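Local structure of type-iv like pilin ttha1222 (Thermus thermophilus, 5G2F) at residues R12-A17 against S38-R43; A20-D23 against A28-T31; L16-Q21 against L58-E63. The protein is a type IV pilin-like protein linked to natural competence, and probably takes part in DNA uptake as a component of the pilus machinery. All coordinates share one frame; numbering follows the deposited sequence.

Contact 1 of 3, residues R12-A17 against S38-R43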
ATOM      1  N   ARG A  12      11.152 -11.929   3.477  1.00 33.40           N
ATOM      2  CA  ARG A  12      12.236 -11.902   2.515  1.00 33.52           C
ATOM      3  C   ARG A  12      11.714 -11.632   1.115  1.00 34.68           C
ATOM      4  O   ARG A  12      12.344 -10.901   0.349  1.00 31.28           O
ATOM      5  CB  ARG A  12      13.061 -13.189   2.533  1.00 37.78           C
ATOM      6  CG  ARG A  12      13.906 -13.305   3.799  1.00 39.39           C
ATOM      7  CD  ARG A  12      14.962 -14.402   3.677  1.00 43.46           C
ATOM      8  NE  ARG A  12      15.833 -14.484   4.868  1.00 48.24           N
ATOM      9  CZ  ARG A  12      16.808 -13.614   5.157  1.00 48.88           C
ATOM     10  NH1 ARG A  12      17.088 -12.588   4.346  1.00 45.75           N
ATOM     11  NH2 ARG A  12      17.542 -13.800   6.254  1.00 50.98           N
ATOM     12  N   ASN A  13      10.553 -12.203   0.791  1.00 33.27           N
ATOM     13  CA  ASN A  13       9.920 -11.909  -0.514  1.00 33.89           C
ATOM     14  C   ASN A  13       9.451 -10.458  -0.665  1.00 32.04           C
ATOM     15  O   ASN A  13       9.596  -9.886  -1.760  1.00 29.73           O
ATOM     16  CB  ASN A  13       8.795 -12.922  -0.823  1.00 38.18           C
ATOM     17  CG  ASN A  13       9.341 -14.229  -1.358  1.00 44.07           C
ATOM     18  OD1 ASN A  13      10.344 -14.249  -2.072  1.00 55.74           O
ATOM     19  ND2 ASN A  13       8.665 -15.335  -1.045  1.00 53.74           N
ATOM     20  N   VAL A  14       8.984  -9.838   0.433  1.00 30.97           N
ATOM     21  CA  VAL A  14       8.662  -8.412   0.440  1.00 29.80           C
ATOM     22  C   VAL A  14       9.918  -7.593   0.126  1.00 28.57           C
ATOM     23  O   VAL A  14       9.921  -6.728  -0.741  1.00 28.97           O
ATOM     24  CB  VAL A  14       8.036  -7.965   1.777  1.00 29.51           C
ATOM     25  CG1 VAL A  14       7.843  -6.464   1.847  1.00 29.43           C
ATOM     26  CG2 VAL A  14       6.700  -8.661   1.979  1.00 32.50           C
ATOM     27  N   ALA A  15      11.004  -7.900   0.839  1.00 27.79           N
ATOM     28  CA  ALA A  15      12.289  -7.224   0.598  1.00 27.91           C
ATOM     29  C   ALA A  15      12.763  -7.362  -0.856  1.00 29.09           C
ATOM     30  O   ALA A  15      13.135  -6.364  -1.469  1.00 28.36           O
ATOM     31  CB  ALA A  15      13.357  -7.775   1.520  1.00 28.65           C
ATOM     32  N   LEU A  16      12.766  -8.584  -1.375  1.00 30.26           N
ATOM     33  CA  LEU A  16      13.148  -8.810  -2.792  1.00 32.42           C
ATOM     34  C   LEU A  16      12.290  -7.998  -3.758  1.00 32.17           C
ATOM     35  O   LEU A  16      12.801  -7.385  -4.687  1.00 29.87           O
ATOM     36  CB  LEU A  16      13.057 -10.275  -3.180  1.00 34.35           C
ATOM     37  CG  LEU A  16      14.148 -11.167  -2.600  1.00 41.40           C
ATOM     38  CD1 LEU A  16      13.757 -12.634  -2.717  1.00 44.95           C
ATOM     39  CD2 LEU A  16      15.481 -10.910  -3.289  1.00 44.18           C
ATOM     40  N   ALA A  17      11.001  -7.926  -3.477  1.00 31.77           N
ATOM     41  CA  ALA A  17      10.113  -7.093  -4.288  1.00 31.98           C
ATOM     42  C   ALA A  17      10.452  -5.597  -4.219  1.00 31.36           C
ATOM     43  O   ALA A  17      10.438  -4.881  -5.240  1.00 27.62           O
ATOM     44  CB  ALA A  17       8.662  -7.331  -3.880  1.00 34.99           C
ATOM     45  N   SER A  38      -0.736  -6.613   1.587  1.00 42.48           N
ATOM     46  CA  SER A  38      -1.086  -6.995   0.229  1.00 42.61           C
ATOM     47  C   SER A  38      -0.088  -6.516  -0.772  1.00 42.08           C
ATOM     48  O   SER A  38       0.740  -5.674  -0.456  1.00 41.57           O
ATOM     49  CB  SER A  38      -2.498  -6.466  -0.128  1.00 44.60           C
ATOM     50  OG  SER A  38      -2.360  -5.142  -0.634  1.00 43.07           O
ATOM     51  N   GLY A  39      -0.177  -7.057  -1.995  1.00 42.42           N
ATOM     52  CA  GLY A  39       0.676  -6.619  -3.088  1.00 41.82           C
ATOM     53  C   GLY A  39       2.059  -7.231  -3.099  1.00 39.57           C
ATOM     54  O   GLY A  39       2.925  -6.760  -3.843  1.00 39.32           O
ATOM     55  N   PHE A  40       2.261  -8.274  -2.288  1.00 37.54           N
ATOM     56  CA  PHE A  40       3.525  -8.975  -2.263  1.00 37.00           C
ATOM     57  C   PHE A  40       3.408 -10.475  -2.367  1.00 39.76           C
ATOM     58  O   PHE A  40       4.117 -11.242  -1.683  1.00 37.80           O
ATOM     59  CB  PHE A  40       4.321  -8.600  -0.999  1.00 35.15           C
ATOM     60  CG  PHE A  40       4.725  -7.163  -0.936  1.00 33.30           C
ATOM     61  CD1 PHE A  40       5.894  -6.722  -1.563  1.00 32.33           C
ATOM     62  CD2 PHE A  40       3.939  -6.233  -0.307  1.00 34.21           C
ATOM     63  CE1 PHE A  40       6.270  -5.408  -1.521  1.00 29.81           C
ATOM     64  CE2 PHE A  40       4.319  -4.913  -0.254  1.00 33.62           C
ATOM     65  CZ  PHE A  40       5.503  -4.497  -0.858  1.00 31.70           C
ATOM     66  N   GLY A  41       2.515 -10.922  -3.246  1.00 39.06           N
ATOM     67  CA  GLY A  41       2.364 -12.334  -3.489  1.00 40.88           C
ATOM     68  C   GLY A  41       1.494 -12.911  -2.407  1.00 42.65           C
ATOM     69  O   GLY A  41       0.824 -12.186  -1.670  1.00 43.92           O
ATOM     70  N   GLN A  42       1.462 -14.233  -2.344  1.00 46.87           N
ATOM     71  CA  GLN A  42       0.643 -14.927  -1.372  1.00 47.46           C
ATOM     72  C   GLN A  42       1.179 -14.648   0.033  1.00 45.83           C
ATOM     73  O   GLN A  42       2.334 -14.880   0.299  1.00 47.41           O
ATOM     74  CB  GLN A  42       0.683 -16.420  -1.671  1.00 52.95           C
ATOM     75  CG  GLN A  42      -0.017 -17.292  -0.635  1.00 58.98           C
ATOM     76  CD  GLN A  42      -1.531 -17.134  -0.605  1.00 66.34           C
ATOM     77  OE1 GLN A  42      -2.166 -16.784  -1.613  1.00 69.44           O
ATOM     78  NE2 GLN A  42      -2.115 -17.400   0.562  1.00 67.99           N
ATOM     79  N   ARG A  43       0.333 -14.145   0.920  1.00 45.06           N
ATOM     80  CA  ARG A  43       0.717 -13.880   2.307  1.00 43.23           C
ATOM     81  C   ARG A  43       0.248 -15.029   3.206  1.00 45.52           C
ATOM     82  O   ARG A  43      -0.947 -15.306   3.274  1.00 46.32           O
ATOM     83  CB  ARG A  43       0.117 -12.549   2.798  1.00 43.45           C
ATOM     84  CG  ARG A  43       0.437 -12.259   4.262  1.00 46.39           C
ATOM     85  CD  ARG A  43      -0.013 -10.884   4.763  1.00 47.14           C
ATOM     86  NE  ARG A  43      -1.394 -10.568   4.412  1.00 52.28           N
ATOM     87  CZ  ARG A  43      -2.451 -11.019   5.074  1.00 53.48           C
ATOM     88  NH1 ARG A  43      -2.316 -11.826   6.112  1.00 54.68           N
ATOM     89  NH2 ARG A  43      -3.660 -10.676   4.666  1.00 57.94           N
TER
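In the loop that joins helix 3-19 to the first strand of the pilin sheet, F40 packs its ring onto V14 and A17 of the helix. V14 meets the face of the ring. Its CG1 lies 3.9 Å from the centroid of the F40 ring and 14° off the ring normal, a CH-pi contact displaced toward the rim. The methyl approaches the CD1 and CE1 side of the ring. The other methyl works nearer the root of the residue: V14 CG2 is 3.8 Å from F40 CB. V14 holds CG1 anti to its backbone N (chi1 174°), and this puts one methyl over the ring and the other beside its stem. The two side chains cross at about a right angle. The helix backbone is close as well, with V14 CA 3.8 Å from F40 CD1. A17, one turn further along, comes from another direction. Its CB lies in the ring plane, at the edge, 3.7 Å from F40 CD1.

The globular part of a type IV pilin is built from the end of the N-terminal helix laid against an antiparallel sheet, with a long connecting loop between them. Here that loop folds back on the helix. C36 forms a disulfide with C50 of strand 47-54, so the chain just before F40 is tied to the sheet, and V14 touches C36. Y10 and L33 add to the apolar surroundings of the F40 ring. All three residues of the contact are buried, and no hydrogen bond crosses between the segments. S9 of the second subunit packs on both A17 and F40, and Q8 of that subunit accepts a hydrogen bond from G41 N through OE1.

Contact 2 of 3, residues A20-D23 against A28-T31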
ATOM      1  N   ALA A  20      13.505  -4.655  -6.249  1.00 27.20           N
ATOM      2  CA  ALA A  20      13.186  -4.566  -7.686  1.00 28.82           C
ATOM      3  C   ALA A  20      12.632  -3.227  -8.107  1.00 28.17           C
ATOM      4  O   ALA A  20      12.529  -2.958  -9.292  1.00 29.74           O
ATOM      5  CB  ALA A  20      12.214  -5.666  -8.055  1.00 29.36           C
ATOM      6  N   GLN A  21      12.210  -2.407  -7.154  1.00 27.63           N
ATOM      7  CA  GLN A  21      11.666  -1.101  -7.484  1.00 28.54           C
ATOM      8  C   GLN A  21      12.687   0.008  -7.362  1.00 26.96           C
ATOM      9  O   GLN A  21      12.346   1.149  -7.588  1.00 24.68           O
ATOM     10  CB  GLN A  21      10.586  -0.700  -6.492  1.00 32.04           C
ATOM     11  CG  GLN A  21       9.654  -1.791  -6.014  1.00 38.47           C
ATOM     12  CD  GLN A  21       8.701  -2.250  -7.069  1.00 40.64           C
ATOM     13  OE1 GLN A  21       8.027  -1.427  -7.667  1.00 44.90           O
ATOM     14  NE2 GLN A  21       8.568  -3.579  -7.243  1.00 40.92           N
ATOM     15  N   ARG A  22      13.926  -0.280  -6.960  1.00 25.57           N
ATOM     16  CA  ARG A  22      14.966   0.769  -6.872  1.00 25.27           C
ATOM     17  C   ARG A  22      15.329   1.379  -8.212  1.00 26.61           C
ATOM     18  O   ARG A  22      15.482   0.697  -9.206  1.00 27.37           O
ATOM     19  CB  ARG A  22      16.259   0.249  -6.276  1.00 25.79           C
ATOM     20  CG  ARG A  22      16.155  -0.152  -4.822  1.00 25.05           C
ATOM     21  CD  ARG A  22      17.526  -0.605  -4.351  1.00 25.10           C
ATOM     22  NE  ARG A  22      17.472  -1.115  -2.986  1.00 25.33           N
ATOM     23  CZ  ARG A  22      17.360  -0.370  -1.895  1.00 27.15           C
ATOM     24  NH1 ARG A  22      17.391   0.966  -1.964  1.00 25.22           N
ATOM     25  NH2 ARG A  22      17.301  -0.937  -0.706  1.00 29.11           N
ATOM     26  N   ASP A  23      15.499   2.697  -8.227  1.00 26.82           N
ATOM     27  CA  ASP A  23      16.075   3.332  -9.383  1.00 28.66           C
ATOM     28  C   ASP A  23      17.476   2.759  -9.584  1.00 28.20           C
ATOM     29  O   ASP A  23      18.235   2.645  -8.621  1.00 27.28           O
ATOM     30  CB  ASP A  23      16.130   4.813  -9.157  1.00 29.38           C
ATOM     31  CG  ASP A  23      16.696   5.534 -10.334  1.00 33.64           C
ATOM     32  OD1 ASP A  23      17.944   5.566 -10.528  1.00 29.88           O
ATOM     33  OD2 ASP A  23      15.896   6.067 -11.111  1.00 32.62           O
ATOM     34  N   ALA A  28      17.198   4.852  -5.208  1.00 24.41           N
ATOM     35  CA  ALA A  28      16.088   5.358  -4.444  1.00 24.82           C
ATOM     36  C   ALA A  28      14.862   4.501  -4.689  1.00 26.18           C
ATOM     37  O   ALA A  28      14.646   4.030  -5.799  1.00 24.78           O
ATOM     38  CB  ALA A  28      15.782   6.789  -4.849  1.00 25.74           C
ATOM     39  N   LEU A  29      14.096   4.329  -3.636  1.00 28.03           N
ATOM     40  CA  LEU A  29      12.830   3.559  -3.631  1.00 33.31           C
ATOM     41  C   LEU A  29      11.642   4.461  -3.569  1.00 30.92           C
ATOM     42  O   LEU A  29      11.748   5.556  -3.020  1.00 30.08           O
ATOM     43  CB  LEU A  29      12.727   2.803  -2.292  1.00 37.83           C
ATOM     44  CG  LEU A  29      13.783   1.819  -1.876  1.00 44.69           C
ATOM     45  CD1 LEU A  29      14.055   1.947  -0.405  1.00 46.28           C
ATOM     46  CD2 LEU A  29      13.345   0.419  -2.217  1.00 50.40           C
ATOM     47  N   PRO A  30      10.476   4.027  -4.087  1.00 32.56           N
ATOM     48  CA  PRO A  30       9.274   4.812  -3.736  1.00 32.68           C
ATOM     49  C   PRO A  30       8.951   4.565  -2.274  1.00 30.78           C
ATOM     50  O   PRO A  30       8.879   3.423  -1.813  1.00 33.49           O
ATOM     51  CB  PRO A  30       8.194   4.282  -4.672  1.00 37.92           C
ATOM     52  CG  PRO A  30       8.733   3.001  -5.210  1.00 42.34           C
ATOM     53  CD  PRO A  30      10.188   2.902  -4.982  1.00 35.07           C
ATOM     54  N   THR A  31       8.777   5.633  -1.533  1.00 29.87           N
ATOM     55  CA  THR A  31       8.699   5.566  -0.070  1.00 31.72           C
ATOM     56  C   THR A  31       7.275   5.699   0.503  1.00 32.04           C
ATOM     57  O   THR A  31       7.092   5.908   1.693  1.00 31.45           O
ATOM     58  CB  THR A  31       9.631   6.687   0.509  1.00 31.09           C
ATOM     59  OG1 THR A  31       9.185   7.931   0.003  1.00 32.87           O
ATOM     60  CG2 THR A  31      11.041   6.448   0.138  1.00 34.21           C
TER
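R22 lies alongside L29, and the backbone of A28 closes the same turn of chain. The central bond runs from D23 N to A28 O, 2.9 Å long and nearly straight at 171°. The A28 carbonyl has a second, weaker visitor: R22 CA is 3.4 Å from A28 O, a CA-H...O contact. A28 O is thus met by both D23 N and R22 CA, which holds this end of the segment 28-31 against 20-23.

Both segments lie in the long loop between helix 3-19 and strand 47-54. L29 carries the contact inward, where it packs on Y60 and Y54 of the sheet.

The R22 side chain is extended from CG to NE and points the same way as L29. Its stem touches the leucine, with R22 CG 3.9 Å from L29 CD2. Further out, L29 CD2 sits 4.0 Å above the plane of the R22 guanidinium, over its centre. L29 CG is 3.7 Å from R22 NH1. The leucine therefore supports one flat face of the group, while its nitrogens bond to other residues. NE forms a salt bridge with E19, and NH1 bonds to the carbonyls of G27 and L58. A methionine in its place would probably leave E19 without its charge partner and the carbonyls of G27 and L58 without this donor.

D23 OD1 takes hydrogen bonds from S25 N, an Asx turn, and from T26 N. Q21 CB also rests 3.9 Å from P30 CD. Q21 NE2 turns instead to A17 O and to A6 O of the second subunit. The chemistry is that of two loop arms joined by a backbone bond, with an arginine that both packs on L29 and pairs with E19, where its charge probably stabilises the carboxylate.

Contact 3 of 3, residues L16-Q21 against L58-E63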
ATOM      1  N   LEU A  16      12.766  -8.584  -1.375  1.00 30.26           N
ATOM      2  CA  LEU A  16      13.148  -8.810  -2.792  1.00 32.42           C
ATOM      3  C   LEU A  16      12.290  -7.998  -3.758  1.00 32.17           C
ATOM      4  O   LEU A  16      12.801  -7.385  -4.687  1.00 29.87           O
ATOM      5  CB  LEU A  16      13.057 -10.275  -3.180  1.00 34.35           C
ATOM      6  CG  LEU A  16      14.148 -11.167  -2.600  1.00 41.40           C
ATOM      7  CD1 LEU A  16      13.757 -12.634  -2.717  1.00 44.95           C
ATOM      8  CD2 LEU A  16      15.481 -10.910  -3.289  1.00 44.18           C
ATOM      9  N   ALA A  17      11.001  -7.926  -3.477  1.00 31.77           N
ATOM     10  CA  ALA A  17      10.113  -7.093  -4.288  1.00 31.98           C
ATOM     11  C   ALA A  17      10.452  -5.597  -4.219  1.00 31.36           C
ATOM     12  O   ALA A  17      10.438  -4.881  -5.240  1.00 27.62           O
ATOM     13  CB  ALA A  17       8.662  -7.331  -3.880  1.00 34.99           C
ATOM     14  N   LEU A  18      10.759  -5.107  -3.025  1.00 27.42           N
ATOM     15  CA  LEU A  18      11.144  -3.725  -2.856  1.00 29.42           C
ATOM     16  C   LEU A  18      12.476  -3.399  -3.589  1.00 28.72           C
ATOM     17  O   LEU A  18      12.630  -2.349  -4.209  1.00 27.77           O
ATOM     18  CB  LEU A  18      11.275  -3.392  -1.340  1.00 28.97           C
ATOM     19  CG  LEU A  18       9.981  -3.254  -0.572  1.00 29.01           C
ATOM     20  CD1 LEU A  18      10.235  -3.024   0.899  1.00 28.94           C
ATOM     21  CD2 LEU A  18       9.100  -2.104  -1.089  1.00 30.38           C
ATOM     22  N   GLU A  19      13.436  -4.306  -3.498  1.00 26.79           N
ATOM     23  CA  GLU A  19      14.698  -4.161  -4.208  1.00 26.63           C
ATOM     24  C   GLU A  19      14.478  -3.949  -5.708  1.00 26.71           C
ATOM     25  O   GLU A  19      15.172  -3.128  -6.341  1.00 27.49           O
ATOM     26  CB  GLU A  19      15.621  -5.356  -3.949  1.00 27.08           C
ATOM     27  CG  GLU A  19      16.143  -5.493  -2.509  1.00 27.11           C
ATOM     28  CD  GLU A  19      16.918  -4.284  -2.005  1.00 29.45           C
ATOM     29  OE1 GLU A  19      17.886  -3.841  -2.692  1.00 26.45           O
ATOM     30  OE2 GLU A  19      16.514  -3.766  -0.942  1.00 28.18           O
ATOM     31  N   ALA A  20      13.505  -4.655  -6.249  1.00 27.20           N
ATOM     32  CA  ALA A  20      13.186  -4.566  -7.686  1.00 28.82           C
ATOM     33  C   ALA A  20      12.632  -3.227  -8.107  1.00 28.17           C
ATOM     34  O   ALA A  20      12.529  -2.958  -9.292  1.00 29.74           O
ATOM     35  CB  ALA A  20      12.214  -5.666  -8.055  1.00 29.36           C
ATOM     36  N   GLN A  21      12.210  -2.407  -7.154  1.00 27.63           N
ATOM     37  CA  GLN A  21      11.666  -1.101  -7.484  1.00 28.54           C
ATOM     38  C   GLN A  21      12.687   0.008  -7.362  1.00 26.96           C
ATOM     39  O   GLN A  21      12.346   1.149  -7.588  1.00 24.68           O
ATOM     40  CB  GLN A  21      10.586  -0.700  -6.492  1.00 32.04           C
ATOM     41  CG  GLN A  21       9.654  -1.791  -6.014  1.00 38.47           C
ATOM     42  CD  GLN A  21       8.701  -2.250  -7.069  1.00 40.64           C
ATOM     43  OE1 GLN A  21       8.027  -1.427  -7.667  1.00 44.90           O
ATOM     44  NE2 GLN A  21       8.568  -3.579  -7.243  1.00 40.92           N
ATOM     45  N   LEU A  58      16.932   5.180   0.582  1.00 25.69           N
ATOM     46  CA  LEU A  58      17.519   3.893   0.274  1.00 24.45           C
ATOM     47  C   LEU A  58      17.099   2.763   1.231  1.00 25.33           C
ATOM     48  O   LEU A  58      16.976   1.641   0.788  1.00 28.49           O
ATOM     49  CB  LEU A  58      19.043   3.946   0.322  1.00 25.90           C
ATOM     50  CG  LEU A  58      19.795   4.817  -0.690  1.00 26.48           C
ATOM     51  CD1 LEU A  58      21.294   4.707  -0.401  1.00 27.62           C
ATOM     52  CD2 LEU A  58      19.455   4.387  -2.086  1.00 26.51           C
ATOM     53  N   ASP A  59      16.927   3.062   2.504  1.00 24.94           N
ATOM     54  CA  ASP A  59      16.894   2.042   3.550  1.00 25.69           C
ATOM     55  C   ASP A  59      15.481   1.890   4.106  1.00 26.25           C
ATOM     56  O   ASP A  59      14.819   2.848   4.400  1.00 27.42           O
ATOM     57  CB  ASP A  59      17.837   2.386   4.751  1.00 25.25           C
ATOM     58  CG  ASP A  59      19.290   2.574   4.363  1.00 27.69           C
ATOM     59  OD1 ASP A  59      19.793   1.890   3.418  1.00 25.59           O
ATOM     60  OD2 ASP A  59      19.915   3.414   5.061  1.00 26.47           O
ATOM     61  N   TYR A  60      15.072   0.646   4.294  1.00 26.30           N
ATOM     62  CA  TYR A  60      13.768   0.354   4.859  1.00 26.18           C
ATOM     63  C   TYR A  60      13.871  -0.716   5.934  1.00 26.69           C
ATOM     64  O   TYR A  60      14.858  -1.479   6.000  1.00 22.53           O
ATOM     65  CB  TYR A  60      12.760  -0.113   3.766  1.00 24.13           C
ATOM     66  CG  TYR A  60      13.203  -1.275   2.951  1.00 23.66           C
ATOM     67  CD1 TYR A  60      12.988  -2.587   3.374  1.00 25.23           C
ATOM     68  CD2 TYR A  60      13.914  -1.096   1.786  1.00 25.29           C
ATOM     69  CE1 TYR A  60      13.436  -3.661   2.631  1.00 24.01           C
ATOM     70  CE2 TYR A  60      14.335  -2.175   1.027  1.00 23.54           C
ATOM     71  CZ  TYR A  60      14.089  -3.444   1.443  1.00 23.33           C
ATOM     72  OH  TYR A  60      14.596  -4.527   0.748  1.00 24.69           O
ATOM     73  N   VAL A  61      12.790  -0.801   6.724  1.00 25.83           N
ATOM     74  CA  VAL A  61      12.628  -1.809   7.717  1.00 25.79           C
ATOM     75  C   VAL A  61      11.244  -2.397   7.549  1.00 27.63           C
ATOM     76  O   VAL A  61      10.254  -1.644   7.486  1.00 28.51           O
ATOM     77  CB  VAL A  61      12.739  -1.226   9.145  1.00 25.50           C
ATOM     78  CG1 VAL A  61      12.675  -2.336  10.180  1.00 27.32           C
ATOM     79  CG2 VAL A  61      14.055  -0.489   9.309  1.00 26.18           C
ATOM     80  N   ILE A  62      11.184  -3.715   7.451  1.00 26.19           N
ATOM     81  CA  ILE A  62       9.903  -4.413   7.410  1.00 29.02           C
ATOM     82  C   ILE A  62       9.645  -5.023   8.772  1.00 29.88           C
ATOM     83  O   ILE A  62      10.511  -5.733   9.304  1.00 29.52           O
ATOM     84  CB  ILE A  62       9.923  -5.565   6.366  1.00 28.83           C
ATOM     85  CG1 ILE A  62      10.275  -5.018   4.978  1.00 28.35           C
ATOM     86  CG2 ILE A  62       8.605  -6.300   6.357  1.00 31.27           C
ATOM     87  CD1 ILE A  62      10.764  -6.079   4.009  1.00 29.32           C
ATOM     88  N   GLU A  63       8.459  -4.800   9.310  1.00 30.03           N
ATOM     89  CA  GLU A  63       8.039  -5.402  10.576  1.00 33.05           C
ATOM     90  C   GLU A  63       6.808  -6.210  10.352  1.00 35.70           C
ATOM     91  O   GLU A  63       5.826  -5.687   9.796  1.00 35.77           O
ATOM     92  CB  GLU A  63       7.673  -4.326  11.581  1.00 35.51           C
ATOM     93  CG  GLU A  63       8.826  -3.501  12.093  1.00 36.34           C
ATOM     94  CD  GLU A  63       8.308  -2.333  12.901  1.00 40.51           C
ATOM     95  OE1 GLU A  63       8.055  -2.513  14.124  1.00 42.52           O
ATOM     96  OE2 GLU A  63       8.087  -1.248  12.301  1.00 41.68           O
TER
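Y60 reaches from the sheet to L18 and E19 of the helix. Its CB points toward the helix, and chi1 of 55° sets CG between the backbone N and the carbonyl carbon. That rotation brings one face of the ring under L18. L18 CD1 is the methyl over the ring. It is 4.0 Å from Y60 CG, and 3.7 Å from both Y60 CD1 and Y60 CE1. The methyl stands over the ring centre, 13° off the normal, and makes a CH-pi contact. At the far end of the ring, Y60 CZ is 4.0 Å from L18 CB. Y60 CE2 meets the acid instead, 3.3 Å from E19 OE2.

This is the joint between helix 3-19 and strand 60-66, an inner strand of the four-stranded antiparallel sheet that backs the helix in this pilin domain. I62, two residues along the strand, also points toward the helix. Its CD1 touches L18 CD1 more loosely, at 4.4 Å. I52 and Y54 of the neighbouring strand 47-54 add to the packing on L18.

The tip of Y60 is polar. Y60 OH donates to E19 OE2 over 2.7 Å, using the anti lone pair of that oxygen. OE2 arrives at the ring edge, near its plane, and the carboxylate is turned 38° from the ring. A bend at chi2 of E19 curls the acid toward the tyrosine.

Overall arrangement
Contacts 1 and 3 are buried and share helix 3-19; contact 2 is only partly buried, in the loop that follows. Contact 1 sets the connecting loop on the helix, contact 3 sets strand 60-66 on it. They meet where V14 packs on I62. A15 O also lies near Y60 OH and could at most share its proton. Contact 1 is wholly apolar. Contact 3 joins an apolar face to one polar tip, and contact 2 combines one backbone hydrogen bond with an arginine lying on a leucine. R22 and L29 connect contacts 2 and 3. Along the chain, contact 2 is nested inside the loop closed by contact 1. All three touch the second subunit.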